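Long-range contacts in acetylserotonin O-methyltransferase (Homo sapiens, PDB 4A6D), which transfers the methyl group of S-adenosylmethionine to N-acetylserotonin, yielding melatonin and S-adenosylhomocysteine: residues 172-178 with 196-201; 183-189 with 204-210. One frame throughout, in Å; residues are numbered along the deposited sequence.

In the fold
Both contacts belong to the Rossmann-like methyltransferase domain, and their centres lie about 13 Å apart. Interaction 2 pairs the two parallel strands of the beta-alpha-beta unit formed by strand 182-186, helix 192-200 and strand 205-210; interaction 1 joins the end of that unit's helix to the turn leading into its first strand. The two meet at Met183, whose SD lies 3.6 Å from Cys197 SG and whose CE lies 3.4 Å from Leu177 O. Interaction 2 holds S-adenosylmethionine directly through Gly187 and Asp210. Interaction 1 sits further back: the Leu172 side chain is about 10 Å from the cofactor, and that of Glu196 about 6 Å from that of Trp164, itself hydrogen-bonded to S-adenosylmethionine.

Interaction 1 of 2, residues 172-178 with 196-201; sequences LTAFDLS and ECMSLY
Tyr201 reaches from the end of helix 192-200 to the backbone that follows helix 164-173, and its hydroxyl donates a hydrogen bond to Leu172 O (OH to O 2.8 Å). This ties together the helices that precede and follow strand 182-186 in the chain, the first strand of the Rossmann-like methyltransferase fold. The carbonyl oxygen lies at the edge of the tyrosine ring, in its plane, while the hydroxyl meets it 26° off the carbonyl plane. The same hydroxyl accepts a weak but nearly straight bond from Leu177 N (N to OH 3.3 Å, 172° at the hydrogen), bridging the two ends of the turn. Over one ring face lies Leu177 CB, 4.0 Å from the ring centroid in a CH-pi contact and displaced toward the rim. The ring is aimed by a first torsion that sets Tyr201 CG anti to its own carbonyl carbon (chi1 -59°), on the side of the backbone N.

Apolar side chains close the gap between the helices. Leu172 lays CD1 against Cys197 CB at 3.9 Å and also against Glu196 CG, while its CB meets Leu200 CD1. The other methyl of Leu200, CD2, touches Thr173 CG2 at 3.7 Å, the two side chains crossing at about a right angle. Thr173 OG1 is engaged elsewhere, with Arg169 O one helical turn back.

Further out, an Asx turn shapes the chain beside the ring: Asp176 OD1 receives Ser178 N from above the carboxylate plane, and on its syn side takes the Ser178 hydroxyl, OG to OD1 2.7 Å.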
loop_
_atom_site.group_PDB
_atom_site.type_symbol
_atom_site.label_atom_id
_atom_site.label_comp_id
_atom_site.label_asym_id
_atom_site.label_seq_id
_atom_site.Cartn_x
_atom_site.Cartn_y
_atom_site.Cartn_z
ATOM N N LEU A 172 25.129 -8.616 15.456
ATOM C CA LEU A 172 26.028 -9.577 16.077
ATOM C C LEU A 172 27.359 -8.977 16.535
ATOM O O LEU A 172 27.980 -9.527 17.460
ATOM C CB LEU A 172 26.203 -10.822 15.200
ATOM C CG LEU A 172 24.899 -11.569 14.828
ATOM C CD1 LEU A 172 25.134 -12.534 13.707
ATOM C CD2 LEU A 172 24.258 -12.262 16.031
ATOM N N THR A 173 27.775 -7.833 15.928
ATOM C CA THR A 173 29.021 -7.134 16.296
ATOM C C THR A 173 28.847 -5.861 17.145
ATOM O O THR A 173 29.852 -5.255 17.519
ATOM C CB THR A 173 30.002 -6.958 15.123
ATOM O OG1 THR A 173 29.432 -6.079 14.159
ATOM C CG2 THR A 173 30.423 -8.283 14.498
ATOM N N ALA A 174 27.593 -5.497 17.495
ATOM C CA ALA A 174 27.252 -4.378 18.382
ATOM C C ALA A 174 27.983 -4.574 19.754
ATOM O O ALA A 174 28.484 -3.613 20.334
ATOM C CB ALA A 174 25.732 -4.332 18.582
ATOM N N PHE A 175 28.047 -5.829 20.237
ATOM C CA PHE A 175 28.735 -6.269 21.453
ATOM C C PHE A 175 29.688 -7.400 21.064
ATOM O O PHE A 175 29.415 -8.141 20.118
ATOM C CB PHE A 175 27.729 -6.782 22.514
ATOM C CG PHE A 175 26.664 -5.790 22.928
ATOM C CD1 PHE A 175 26.926 -4.824 23.903
ATOM C CD2 PHE A 175 25.398 -5.817 22.342
ATOM C CE1 PHE A 175 25.950 -3.879 24.260
ATOM C CE2 PHE A 175 24.416 -4.883 22.704
ATOM C CZ PHE A 175 24.688 -3.931 23.672
ATOM N N ASP A 176 30.792 -7.537 21.796
ATOM C CA ASP A 176 31.789 -8.578 21.586
ATOM C C ASP A 176 31.305 -9.862 22.259
ATOM O O ASP A 176 31.384 -10.031 23.485
ATOM C CB ASP A 176 33.170 -8.126 22.098
ATOM C CG ASP A 176 34.230 -9.204 22.169
ATOM O OD1 ASP A 176 34.121 -10.206 21.417
ATOM O OD2 ASP A 176 35.192 -9.035 22.953
ATOM N N LEU A 177 30.797 -10.759 21.422
ATOM C CA LEU A 177 30.203 -12.027 21.816
ATOM C C LEU A 177 31.206 -13.173 21.889
ATOM O O LEU A 177 30.821 -14.291 22.246
ATOM C CB LEU A 177 29.038 -12.385 20.872
ATOM C CG LEU A 177 27.954 -11.348 20.530
ATOM C CD1 LEU A 177 26.868 -11.997 19.723
ATOM C CD2 LEU A 177 27.315 -10.758 21.772
ATOM N N SER A 178 32.492 -12.905 21.603
ATOM C CA SER A 178 33.559 -13.913 21.666
ATOM C C SER A 178 33.706 -14.449 23.097
ATOM O O SER A 178 34.229 -15.541 23.312
ATOM C CB SER A 178 34.881 -13.318 21.187
ATOM O OG SER A 178 35.454 -12.465 22.166
ATOM N N GLU A 196 25.750 -16.695 10.218
ATOM C CA GLU A 196 26.473 -15.424 10.242
ATOM C C GLU A 196 27.285 -15.308 11.512
ATOM O O GLU A 196 28.460 -14.934 11.459
ATOM C CB GLU A 196 25.494 -14.241 10.109
ATOM C CG GLU A 196 26.136 -12.864 10.205
ATOM C CD GLU A 196 26.905 -12.391 8.990
ATOM O OE1 GLU A 196 26.263 -12.153 7.941
ATOM O OE2 GLU A 196 28.133 -12.180 9.109
ATOM N N CYS A 197 26.667 -15.655 12.648
ATOM C CA CYS A 197 27.299 -15.627 13.963
ATOM C C CYS A 197 28.591 -16.453 14.025
ATOM O O CYS A 197 29.611 -15.958 14.511
ATOM C CB CYS A 197 26.307 -16.053 15.034
ATOM S SG CYS A 197 26.650 -15.358 16.661
ATOM N N MET A 198 28.558 -17.670 13.460
ATOM C CA MET A 198 29.684 -18.587 13.396
ATOM C C MET A 198 30.843 -18.157 12.506
ATOM O O MET A 198 31.985 -18.457 12.828
ATOM C CB MET A 198 29.207 -20.006 13.117
ATOM C CG MET A 198 28.301 -20.538 14.214
ATOM S SD MET A 198 29.038 -20.531 15.882
ATOM C CE MET A 198 28.257 -19.076 16.640
ATOM N N SER A 199 30.577 -17.437 11.415
ATOM C CA SER A 199 31.648 -16.929 10.551
ATOM C C SER A 199 32.312 -15.731 11.247
ATOM O O SER A 199 33.535 -15.575 11.186
ATOM C CB SER A 199 31.106 -16.534 9.179
ATOM O OG SER A 199 30.113 -15.530 9.285
ATOM N N LEU A 200 31.494 -14.925 11.953
ATOM C CA LEU A 200 31.926 -13.764 12.719
ATOM C C LEU A 200 32.732 -14.177 13.949
ATOM O O LEU A 200 33.742 -13.533 14.252
ATOM C CB LEU A 200 30.716 -12.920 13.139
ATOM C CG LEU A 200 30.175 -11.948 12.123
ATOM C CD1 LEU A 200 28.867 -11.382 12.580
ATOM C CD2 LEU A 200 31.157 -10.823 11.878
ATOM N N TYR A 201 32.306 -15.258 14.639
ATOM C CA TYR A 201 32.979 -15.775 15.841
ATOM C C TYR A 201 33.502 -17.214 15.632
ATOM O O TYR A 201 32.839 -18.192 15.993
ATOM C CB TYR A 201 32.083 -15.633 17.088
ATOM C CG TYR A 201 31.684 -14.199 17.379
ATOM C CD1 TYR A 201 32.531 -13.348 18.092
ATOM C CD2 TYR A 201 30.496 -13.664 16.873
ATOM C CE1 TYR A 201 32.189 -12.012 18.323
ATOM C CE2 TYR A 201 30.130 -12.341 17.126
ATOM C CZ TYR A 201 30.985 -11.516 17.845
ATOM O OH TYR A 201 30.637 -10.218 18.122
#

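Interaction 2 of 2, residues 183-189 with 204-210. With SAM (S-adenosylmethionine), chain D.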
loop_
_atom_site.group_PDB
_atom_site.type_symbol
_atom_site.label_atom_id
_atom_site.label_comp_id
_atom_site.label_asym_id
_atom_site.label_seq_id
_atom_site.Cartn_x
_atom_site.Cartn_y
_atom_site.Cartn_z
ATOM N N MET A 183 26.592 -20.805 22.309
ATOM C CA MET A 183 25.405 -19.971 22.081
ATOM C C MET A 183 24.161 -20.752 21.727
ATOM O O MET A 183 24.250 -21.866 21.221
ATOM C CB MET A 183 25.674 -18.930 20.976
ATOM C CG MET A 183 26.859 -18.056 21.228
ATOM S SD MET A 183 26.990 -16.820 19.929
ATOM C CE MET A 183 28.513 -16.025 20.385
ATOM N N CYS A 184 22.994 -20.135 21.933
ATOM C CA CYS A 184 21.721 -20.748 21.546
ATOM C C CYS A 184 20.800 -19.699 20.937
ATOM O O CYS A 184 20.507 -18.690 21.582
ATOM C CB CYS A 184 21.050 -21.497 22.699
ATOM S SG CYS A 184 19.435 -22.209 22.270
ATOM N N ASP A 185 20.385 -19.920 19.679
ATOM C CA ASP A 185 19.442 -19.021 18.990
ATOM C C ASP A 185 18.039 -19.569 19.210
ATOM O O ASP A 185 17.659 -20.572 18.594
ATOM C CB ASP A 185 19.750 -18.864 17.488
ATOM C CG ASP A 185 19.063 -17.669 16.841
ATOM O OD1 ASP A 185 18.292 -16.970 17.542
ATOM O OD2 ASP A 185 19.266 -17.448 15.624
ATOM N N LEU A 186 17.318 -18.972 20.177
ATOM C CA LEU A 186 15.969 -19.405 20.560
ATOM C C LEU A 186 14.990 -18.886 19.572
ATOM O O LEU A 186 14.810 -17.671 19.478
ATOM C CB LEU A 186 15.624 -18.899 21.964
ATOM C CG LEU A 186 16.383 -19.525 23.111
ATOM C CD1 LEU A 186 16.251 -18.683 24.323
ATOM C CD2 LEU A 186 15.874 -20.910 23.404
ATOM N N GLY A 187 14.391 -19.784 18.803
ATOM C CA GLY A 187 13.472 -19.397 17.738
ATOM C C GLY A 187 14.312 -18.996 16.550
ATOM O O GLY A 187 13.980 -18.049 15.847
ATOM N N GLY A 188 15.433 -19.692 16.370
ATOM C CA GLY A 188 16.417 -19.409 15.330
ATOM C C GLY A 188 16.011 -19.660 13.893
ATOM O O GLY A 188 16.762 -19.299 12.981
ATOM N N GLY A 189 14.854 -20.300 13.690
ATOM C CA GLY A 189 14.305 -20.597 12.366
ATOM C C GLY A 189 15.204 -21.460 11.504
ATOM O O GLY A 189 15.680 -22.509 11.947
ATOM N N CYS A 204 33.468 -19.741 18.773
ATOM C CA CYS A 204 32.118 -20.081 19.217
ATOM C C CYS A 204 31.439 -21.268 18.505
ATOM O O CYS A 204 31.845 -21.670 17.413
ATOM C CB CYS A 204 31.236 -18.831 19.208
ATOM S SG CYS A 204 31.883 -17.463 20.218
ATOM N N LYS A 205 30.413 -21.823 19.165
ATOM C CA LYS A 205 29.527 -22.900 18.707
ATOM C C LYS A 205 28.092 -22.470 19.040
ATOM O O LYS A 205 27.873 -21.776 20.039
ATOM C CB LYS A 205 29.851 -24.236 19.388
ATOM C CG LYS A 205 30.724 -25.179 18.556
ATOM C CD LYS A 205 31.797 -25.917 19.399
ATOM C CE LYS A 205 31.325 -27.194 20.073
ATOM N NZ LYS A 205 32.367 -27.792 20.969
ATOM N N ILE A 206 27.116 -22.870 18.205
ATOM C CA ILE A 206 25.704 -22.486 18.380
ATOM C C ILE A 206 24.660 -23.616 18.144
ATOM O O ILE A 206 24.788 -24.395 17.188
ATOM C CB ILE A 206 25.389 -21.217 17.518
ATOM C CG1 ILE A 206 24.063 -20.533 17.913
ATOM C CG2 ILE A 206 25.426 -21.536 16.029
ATOM C CD1 ILE A 206 23.981 -19.014 17.530
ATOM N N THR A 207 23.590 -23.636 18.973
ATOM C CA THR A 207 22.445 -24.504 18.743
ATOM C C THR A 207 21.244 -23.646 18.296
ATOM O O THR A 207 20.901 -22.667 18.963
ATOM C CB THR A 207 22.154 -25.370 19.944
ATOM O OG1 THR A 207 23.314 -26.157 20.159
ATOM C CG2 THR A 207 20.934 -26.287 19.738
ATOM N N VAL A 208 20.616 -24.014 17.173
ATOM C CA VAL A 208 19.400 -23.344 16.714
ATOM C C VAL A 208 18.220 -24.084 17.369
ATOM O O VAL A 208 18.062 -25.293 17.175
ATOM C CB VAL A 208 19.284 -23.253 15.169
ATOM C CG1 VAL A 208 17.953 -22.637 14.749
ATOM C CG2 VAL A 208 20.441 -22.447 14.573
ATOM N N PHE A 209 17.450 -23.377 18.208
ATOM C CA PHE A 209 16.280 -23.939 18.884
ATOM C C PHE A 209 14.984 -23.444 18.242
ATOM O O PHE A 209 14.773 -22.244 18.089
ATOM C CB PHE A 209 16.297 -23.626 20.390
ATOM C CG PHE A 209 15.257 -24.371 21.195
ATOM C CD1 PHE A 209 13.950 -23.895 21.288
ATOM C CD2 PHE A 209 15.573 -25.565 21.833
ATOM C CE1 PHE A 209 12.995 -24.587 22.027
ATOM C CE2 PHE A 209 14.623 -26.245 22.588
ATOM C CZ PHE A 209 13.345 -25.750 22.690
ATOM N N ASP A 210 14.107 -24.370 17.873
ATOM C CA ASP A 210 12.820 -24.031 17.273
ATOM C C ASP A 210 11.849 -25.199 17.375
ATOM O O ASP A 210 12.227 -26.265 17.863
ATOM C CB ASP A 210 12.981 -23.520 15.822
ATOM C CG ASP A 210 12.046 -22.364 15.490
ATOM O OD1 ASP A 210 10.814 -22.587 15.476
ATOM O OD2 ASP A 210 12.553 -21.240 15.199
HETATM N N SAM D . 14.846 -15.564 14.899
HETATM C CA SAM D . 14.395 -15.644 13.492
HETATM C C SAM D . 14.610 -14.395 12.613
HETATM O O SAM D . 14.638 -13.312 13.160
HETATM O OXT SAM D . 14.757 -14.437 11.349
HETATM C CB SAM D . 12.961 -16.106 13.523
HETATM C CG SAM D . 11.988 -15.057 14.074
HETATM S SD SAM D . 10.293 -15.730 13.929
HETATM C CE SAM D . 9.353 -14.272 14.121
HETATM C "C5'" SAM D . 9.944 -16.383 15.594
HETATM C "C4'" SAM D . 10.551 -17.794 15.617
HETATM O "O4'" SAM D . 10.177 -18.331 16.873
HETATM C "C3'" SAM D . 9.944 -18.734 14.505
HETATM O "O3'" SAM D . 10.979 -19.400 13.764
HETATM C "C2'" SAM D . 9.024 -19.684 15.340
HETATM O "O2'" SAM D . 8.809 -21.006 14.845
HETATM C "C1'" SAM D . 9.780 -19.713 16.680
HETATM N N9 SAM D . 8.923 -20.131 17.809
HETATM C C8 SAM D . 7.641 -19.667 18.094
HETATM N N7 SAM D . 7.189 -20.242 19.169
HETATM C C5 SAM D . 8.123 -21.166 19.623
HETATM C C6 SAM D . 8.205 -22.086 20.685
HETATM N N6 SAM D . 7.196 -22.135 21.587
HETATM N N1 SAM D . 9.352 -22.837 20.849
HETATM C C2 SAM D . 10.353 -22.792 19.959
HETATM N N3 SAM D . 10.295 -21.933 18.930
HETATM C C4 SAM D . 9.263 -21.083 18.756
#
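Asp210 OD2 is gripped from two directions: Gly189 N donates to it on the anti side (2.9 Å), and the ribose O3' of S-adenosylmethionine donates to it at 2.8 Å. Its partner oxygen, Asp210 OD1, takes the other ribose hydroxyl, O2', at 2.6 Å, so one carboxylate spans the diol. This acidic strand end and the glycine-rich turn across from it are hallmarks of class I SAM-dependent methyltransferases. Replacing Asp210 with alanine would probably leave the two ribose hydroxyls and Gly189 N without this acceptor, the ribose being likelier to shift.

Next to the carboxylate, Phe209 O accepts from both Gly187 N and Gly188 N, fixing the glycine-rich turn to the end of strand 205-210. Glycine suits each position: Gly187 and Gly189 have positive phi, a beta carbon on Gly187 would run into SAM O4', and one on Gly188 would strike Val208 CG1. Gly187 O receives the amino group of the cofactor (SAM N to O 2.8 Å).

The strands are parallel, their axes 21° apart, with backbone bonds such as Phe209 N to Asp185 O. Met183, Ile206 and Val208 face helix 192-200, the helix of the beta-alpha-beta crossover that links the two strands. On the other face, Phe209 CG lies anti to the backbone N (chi1 -170°), which carries the ring past Leu186 CD2 until CE1 is 3.8 Å from SAM C2, on the adenine.

This strand pair thus matches three parts of the cofactor with complementary groups: carboxylate for diol, carbonyl for amino group, apolar ring for adenine; Tyr147, Asp236 and others complete the site.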